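PDB 4W78: hydratase ChsH2 from Mycobacterium tuberculosis SUMu008, which forms a complex with ChsH1 that probably acts as a MaoC-like enoyl-CoA hydratase in the breakdown of cholesterol. Local coordinates for residues F[6-20]-F[84-96]. Numbering follows the deposited sequence.
Sequences AVLPELKLYGDPTFI and WYAYDTVTFSGEV
Leu-13 and Phe-92 meet on one face of an antiparallel strand pair, with Leu-13 CD1 4.0 Å from Phe-92 CE2. Trp-84 CH2 touches Leu-13 CB (3.8 Å) and, nearly square to that, Phe-19 CE2 (3.7 Å). The Phe-19 and Trp-84 rings meet obliquely, planes at 38°. On the other face, Thr-91 reaches two neighbours with separate branches: CG2 touches Glu-10 CG, and OG1 lies by Lys-12 CG. Tyr-14 has CG anti to its backbone N (chi1 -177°), which carries the ring over to the turn. There Tyr-14 OH lies 3.2 Å from Tyr-87 CD1, at the ring edge. Pro-17 CD packs against Tyr-87 CE1.

Leu-11 and Leu-13 exchange paired backbone bonds with Phe-92 and Val-90. The regular pairing is broken near Pro-9, where a water bridges Leu-8 O and Gly-94 N. Asp-88 O accepts from both Gly-15 N (2.9 Å) and Trp-84 NE1 (3.0 Å), which helps fix the indole. Val-90 CG2 covers the centre of one indole face. Tyr-87 N, in the type II turn 85-88, donates to Gly-15 O. Asp-16 is the N-cap of the next helix, its OD1 accepting from Phe-19 N.

Strand 7-14 is outermost in this chain's sheet, and strand 103-111 flanks 89-100 on its other side. Helix 52-67 packs on Leu-8, Trp-84 and Val-96, consistent with the hotdog fold of MaoC-like hydratases. Tyr-87 OH bonds Asp-38 of the second ChsH2 subunit.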
loop_
_atom_site.group_PDB
_atom_site.type_symbol
_atom_site.label_atom_id
_atom_site.label_comp_id
_atom_site.label_asym_id
_atom_site.label_seq_id
_atom_site.Cartn_x
_atom_site.Cartn_y
_atom_site.Cartn_z
ATOM N N ALA F 6 36.033 -0.652 10.961
ATOM C CA ALA F 6 35.026 0.176 11.621
ATOM C C ALA F 6 33.707 -0.573 11.742
ATOM O O ALA F 6 33.254 -1.221 10.797
ATOM C CB ALA F 6 34.830 1.495 10.880
ATOM N N VAL F 7 33.109 -0.506 12.922
ATOM C CA VAL F 7 31.908 -1.275 13.192
ATOM C C VAL F 7 30.685 -0.371 13.119
ATOM O O VAL F 7 30.698 0.764 13.605
ATOM C CB VAL F 7 31.984 -2.008 14.554
ATOM C CG1 VAL F 7 33.188 -2.941 14.590
ATOM C CG2 VAL F 7 32.077 -1.021 15.699
ATOM N N LEU F 8 29.637 -0.865 12.476
ATOM C CA LEU F 8 28.399 -0.111 12.399
ATOM C C LEU F 8 27.555 -0.464 13.609
ATOM O O LEU F 8 27.656 -1.578 14.135
ATOM C CB LEU F 8 27.654 -0.424 11.094
ATOM C CG LEU F 8 28.131 0.286 9.822
ATOM C CD1 LEU F 8 29.506 -0.182 9.361
ATOM C CD2 LEU F 8 27.121 0.070 8.706
ATOM N N PRO F 9 26.753 0.495 14.095
ATOM C CA PRO F 9 25.871 0.229 15.230
ATOM C C PRO F 9 24.892 -0.864 14.864
ATOM O O PRO F 9 24.542 -0.998 13.697
ATOM C CB PRO F 9 25.137 1.558 15.420
ATOM C CG PRO F 9 26.084 2.586 14.859
ATOM C CD PRO F 9 26.683 1.900 13.662
ATOM N N GLU F 10 24.485 -1.646 15.851
ATOM C CA GLU F 10 23.541 -2.731 15.639
ATOM C C GLU F 10 22.163 -2.160 15.312
ATOM O O GLU F 10 21.790 -1.098 15.819
ATOM C CB GLU F 10 23.492 -3.564 16.918
ATOM C CG GLU F 10 22.651 -4.806 16.869
ATOM C CD GLU F 10 22.955 -5.741 18.030
ATOM O OE1 GLU F 10 22.113 -5.850 18.946
ATOM O OE2 GLU F 10 24.037 -6.369 18.026
ATOM N N LEU F 11 21.417 -2.843 14.447
ATOM C CA LEU F 11 20.010 -2.501 14.226
ATOM C C LEU F 11 19.150 -3.755 14.356
ATOM O O LEU F 11 19.349 -4.721 13.625
ATOM C CB LEU F 11 19.801 -1.876 12.848
ATOM C CG LEU F 11 18.337 -1.647 12.451
ATOM C CD1 LEU F 11 17.666 -0.634 13.370
ATOM C CD2 LEU F 11 18.235 -1.230 10.988
ATOM N N LYS F 12 18.208 -3.743 15.295
ATOM C CA LYS F 12 17.281 -4.863 15.459
ATOM C C LYS F 12 15.897 -4.489 14.957
ATOM O O LYS F 12 15.319 -3.489 15.387
ATOM C CB LYS F 12 17.191 -5.292 16.929
ATOM C CG LYS F 12 18.438 -5.953 17.474
ATOM C CD LYS F 12 18.271 -6.312 18.944
ATOM C CE LYS F 12 17.022 -7.148 19.168
ATOM N NZ LYS F 12 16.926 -7.591 20.587
ATOM N N LEU F 13 15.368 -5.311 14.059
ATOM C CA LEU F 13 14.053 -5.077 13.479
ATOM C C LEU F 13 13.130 -6.262 13.709
ATOM O O LEU F 13 13.466 -7.398 13.375
ATOM C CB LEU F 13 14.175 -4.788 11.985
ATOM C CG LEU F 13 14.877 -3.461 11.656
ATOM C CD1 LEU F 13 14.997 -3.273 10.150
ATOM C CD2 LEU F 13 14.149 -2.296 12.288
ATOM N N TYR F 14 11.967 -5.983 14.285
ATOM C CA TYR F 14 10.955 -7.002 14.535
ATOM C C TYR F 14 10.078 -7.115 13.308
ATOM O O TYR F 14 9.404 -6.155 12.924
ATOM C CB TYR F 14 10.111 -6.593 15.738
ATOM C CG TYR F 14 9.064 -7.598 16.166
ATOM C CD1 TYR F 14 9.394 -8.926 16.401
ATOM C CD2 TYR F 14 7.747 -7.201 16.388
ATOM C CE1 TYR F 14 8.431 -9.839 16.825
ATOM C CE2 TYR F 14 6.779 -8.106 16.809
ATOM C CZ TYR F 14 7.129 -9.421 17.024
ATOM O OH TYR F 14 6.175 -10.315 17.450
ATOM N N GLY F 15 10.097 -8.287 12.688
ATOM C CA GLY F 15 9.304 -8.529 11.497
ATOM C C GLY F 15 7.874 -8.920 11.804
ATOM O O GLY F 15 7.468 -10.053 11.551
ATOM N N ASP F 16 7.101 -7.994 12.361
ATOM C CA ASP F 16 5.694 -8.297 12.563
ATOM C C ASP F 16 4.969 -8.252 11.215
ATOM O O ASP F 16 5.514 -7.755 10.222
ATOM C CB ASP F 16 5.052 -7.442 13.672
ATOM C CG ASP F 16 4.934 -5.972 13.336
ATOM O OD1 ASP F 16 5.148 -5.560 12.183
ATOM O OD2 ASP F 16 4.576 -5.217 14.270
ATOM N N PRO F 17 3.763 -8.818 11.150
ATOM C CA PRO F 17 3.101 -8.858 9.840
ATOM C C PRO F 17 2.911 -7.479 9.217
ATOM O O PRO F 17 3.048 -7.357 7.997
ATOM C CB PRO F 17 1.759 -9.530 10.157
ATOM C CG PRO F 17 2.072 -10.412 11.315
ATOM C CD PRO F 17 3.055 -9.642 12.148
ATOM N N THR F 18 2.630 -6.452 10.019
ATOM C CA THR F 18 2.504 -5.110 9.444
ATOM C C THR F 18 3.779 -4.664 8.716
ATOM O O THR F 18 3.707 -4.105 7.623
ATOM C CB THR F 18 2.094 -4.084 10.509
ATOM O OG1 THR F 18 0.806 -4.451 11.020
ATOM C CG2 THR F 18 2.018 -2.700 9.916
ATOM N N PHE F 19 4.932 -4.941 9.314
ATOM C CA PHE F 19 6.199 -4.622 8.675
ATOM C C PHE F 19 6.354 -5.373 7.353
ATOM O O PHE F 19 6.658 -4.773 6.329
ATOM C CB PHE F 19 7.350 -4.933 9.631
ATOM C CG PHE F 19 8.700 -4.697 9.051
ATOM C CD1 PHE F 19 9.206 -3.411 8.970
ATOM C CD2 PHE F 19 9.469 -5.757 8.572
ATOM C CE1 PHE F 19 10.453 -3.169 8.426
ATOM C CE2 PHE F 19 10.727 -5.524 8.036
ATOM C CZ PHE F 19 11.217 -4.234 7.960
ATOM N N ILE F 20 6.116 -6.679 7.379
ATOM C CA ILE F 20 6.330 -7.505 6.197
ATOM C C ILE F 20 5.381 -7.102 5.076
ATOM O O ILE F 20 5.796 -6.945 3.923
ATOM C CB ILE F 20 6.155 -8.986 6.552
ATOM C CG1 ILE F 20 7.198 -9.383 7.596
ATOM C CG2 ILE F 20 6.243 -9.855 5.280
ATOM C CD1 ILE F 20 7.234 -10.879 7.926
ATOM N N TRP F 84 13.106 -14.577 6.389
ATOM C CA TRP F 84 12.687 -13.708 7.475
ATOM C C TRP F 84 11.166 -13.815 7.572
ATOM O O TRP F 84 10.425 -13.152 6.832
ATOM C CB TRP F 84 13.142 -12.266 7.224
ATOM C CG TRP F 84 12.850 -11.321 8.347
ATOM C CD1 TRP F 84 12.158 -11.576 9.515
ATOM C CD2 TRP F 84 13.262 -9.965 8.419
ATOM N NE1 TRP F 84 12.114 -10.442 10.293
ATOM C CE2 TRP F 84 12.788 -9.439 9.639
ATOM C CE3 TRP F 84 14.006 -9.144 7.572
ATOM C CZ2 TRP F 84 13.032 -8.122 10.028
ATOM C CZ3 TRP F 84 14.242 -7.836 7.959
ATOM C CH2 TRP F 84 13.754 -7.339 9.174
ATOM N N TYR F 85 10.726 -14.696 8.466
ATOM C CA TYR F 85 9.317 -14.969 8.670
ATOM C C TYR F 85 8.693 -14.008 9.663
ATOM O O TYR F 85 9.384 -13.415 10.488
ATOM C CB TYR F 85 9.150 -16.386 9.204
ATOM C CG TYR F 85 9.373 -17.488 8.200
ATOM C CD1 TYR F 85 8.680 -17.505 6.989
ATOM C CD2 TYR F 85 10.258 -18.520 8.466
ATOM C CE1 TYR F 85 8.866 -18.527 6.076
ATOM C CE2 TYR F 85 10.456 -19.538 7.559
ATOM C CZ TYR F 85 9.756 -19.541 6.365
ATOM O OH TYR F 85 9.949 -20.575 5.474
ATOM N N ALA F 86 7.371 -13.871 9.586
ATOM C CA ALA F 86 6.640 -13.091 10.580
ATOM C C ALA F 86 7.059 -13.506 11.987
ATOM O O ALA F 86 7.209 -14.702 12.283
ATOM C CB ALA F 86 5.124 -13.248 10.400
ATOM N N TYR F 87 7.276 -12.485 12.818
ATOM C CA TYR F 87 7.647 -12.590 14.235
ATOM C C TYR F 87 9.116 -12.866 14.510
ATOM O O TYR F 87 9.535 -12.876 15.672
ATOM C CB TYR F 87 6.754 -13.568 15.006
ATOM C CG TYR F 87 5.292 -13.287 14.789
ATOM C CD1 TYR F 87 4.730 -12.088 15.200
ATOM C CD2 TYR F 87 4.480 -14.218 14.159
ATOM C CE1 TYR F 87 3.384 -11.827 15.001
ATOM C CE2 TYR F 87 3.135 -13.970 13.947
ATOM C CZ TYR F 87 2.595 -12.770 14.364
ATOM O OH TYR F 87 1.259 -12.521 14.167
ATOM N N ASP F 88 9.897 -13.086 13.456
ATOM C CA ASP F 88 11.341 -13.171 13.616
ATOM C C ASP F 88 11.885 -11.766 13.789
ATOM O O ASP F 88 11.373 -10.802 13.206
ATOM C CB ASP F 88 12.032 -13.738 12.373
ATOM C CG ASP F 88 11.829 -15.230 12.183
ATOM O OD1 ASP F 88 11.424 -15.924 13.141
ATOM O OD2 ASP F 88 12.117 -15.709 11.050
ATOM N N THR F 89 12.953 -11.669 14.562
ATOM C CA THR F 89 13.696 -10.435 14.674
ATOM C C THR F 89 15.026 -10.623 13.973
ATOM O O THR F 89 15.752 -11.581 14.240
ATOM C CB THR F 89 13.944 -10.070 16.142
ATOM O OG1 THR F 89 12.689 -9.816 16.781
ATOM C CG2 THR F 89 14.821 -8.822 16.236
ATOM N N VAL F 90 15.340 -9.700 13.073
ATOM C CA VAL F 90 16.623 -9.712 12.383
ATOM C C VAL F 90 17.515 -8.639 12.985
ATOM O O VAL F 90 17.101 -7.490 13.155
ATOM C CB VAL F 90 16.456 -9.538 10.861
ATOM C CG1 VAL F 90 17.786 -9.181 10.206
ATOM C CG2 VAL F 90 15.889 -10.816 10.272
ATOM N N THR F 91 18.722 -9.048 13.357
ATOM C CA THR F 91 19.725 -8.138 13.878
ATOM C C THR F 91 20.762 -7.900 12.789
ATOM O O THR F 91 21.398 -8.838 12.310
ATOM C CB THR F 91 20.399 -8.732 15.118
ATOM O OG1 THR F 91 19.422 -8.893 16.153
ATOM C CG2 THR F 91 21.504 -7.822 15.618
ATOM N N PHE F 92 20.905 -6.640 12.391
ATOM C CA PHE F 92 21.902 -6.256 11.402
ATOM C C PHE F 92 23.195 -5.847 12.085
ATOM O O PHE F 92 23.191 -5.075 13.045
ATOM C CB PHE F 92 21.394 -5.111 10.522
ATOM C CG PHE F 92 20.290 -5.507 9.585
ATOM C CD1 PHE F 92 20.585 -5.997 8.323
ATOM C CD2 PHE F 92 18.962 -5.404 9.965
ATOM C CE1 PHE F 92 19.575 -6.373 7.442
ATOM C CE2 PHE F 92 17.941 -5.778 9.093
ATOM C CZ PHE F 92 18.250 -6.269 7.833
ATOM N N SER F 93 24.294 -6.388 11.577
ATOM C CA SER F 93 25.631 -5.977 11.969
ATOM C C SER F 93 26.409 -5.608 10.709
ATOM O O SER F 93 26.073 -6.041 9.604
ATOM C CB SER F 93 26.331 -7.096 12.744
ATOM O OG SER F 93 26.404 -8.277 11.965
ATOM N N GLY F 94 27.438 -4.790 10.853
ATOM C CA GLY F 94 28.177 -4.342 9.695
ATOM C C GLY F 94 29.597 -3.970 10.050
ATOM O O GLY F 94 29.873 -3.561 11.178
ATOM N N GLU F 95 30.489 -4.092 9.079
ATOM C CA GLU F 95 31.900 -3.773 9.280
ATOM C C GLU F 95 32.455 -3.195 7.986
ATOM O O GLU F 95 32.156 -3.697 6.897
ATOM C CB GLU F 95 32.643 -5.059 9.657
ATOM C CG GLU F 95 34.150 -4.987 9.645
ATOM C CD GLU F 95 34.778 -6.343 9.912
ATOM O OE1 GLU F 95 34.028 -7.329 10.083
ATOM O OE2 GLU F 95 36.016 -6.425 9.941
ATOM N N VAL F 96 33.252 -2.138 8.088
ATOM C CA VAL F 96 33.947 -1.643 6.914
ATOM C C VAL F 96 35.040 -2.643 6.532
ATOM O O VAL F 96 35.869 -3.016 7.366
ATOM C CB VAL F 96 34.555 -0.250 7.171
ATOM C CG1 VAL F 96 35.442 0.173 6.015
ATOM C CG2 VAL F 96 33.444 0.771 7.404
HETATM O O HOH W 1 27.873 -4.251 13.737
#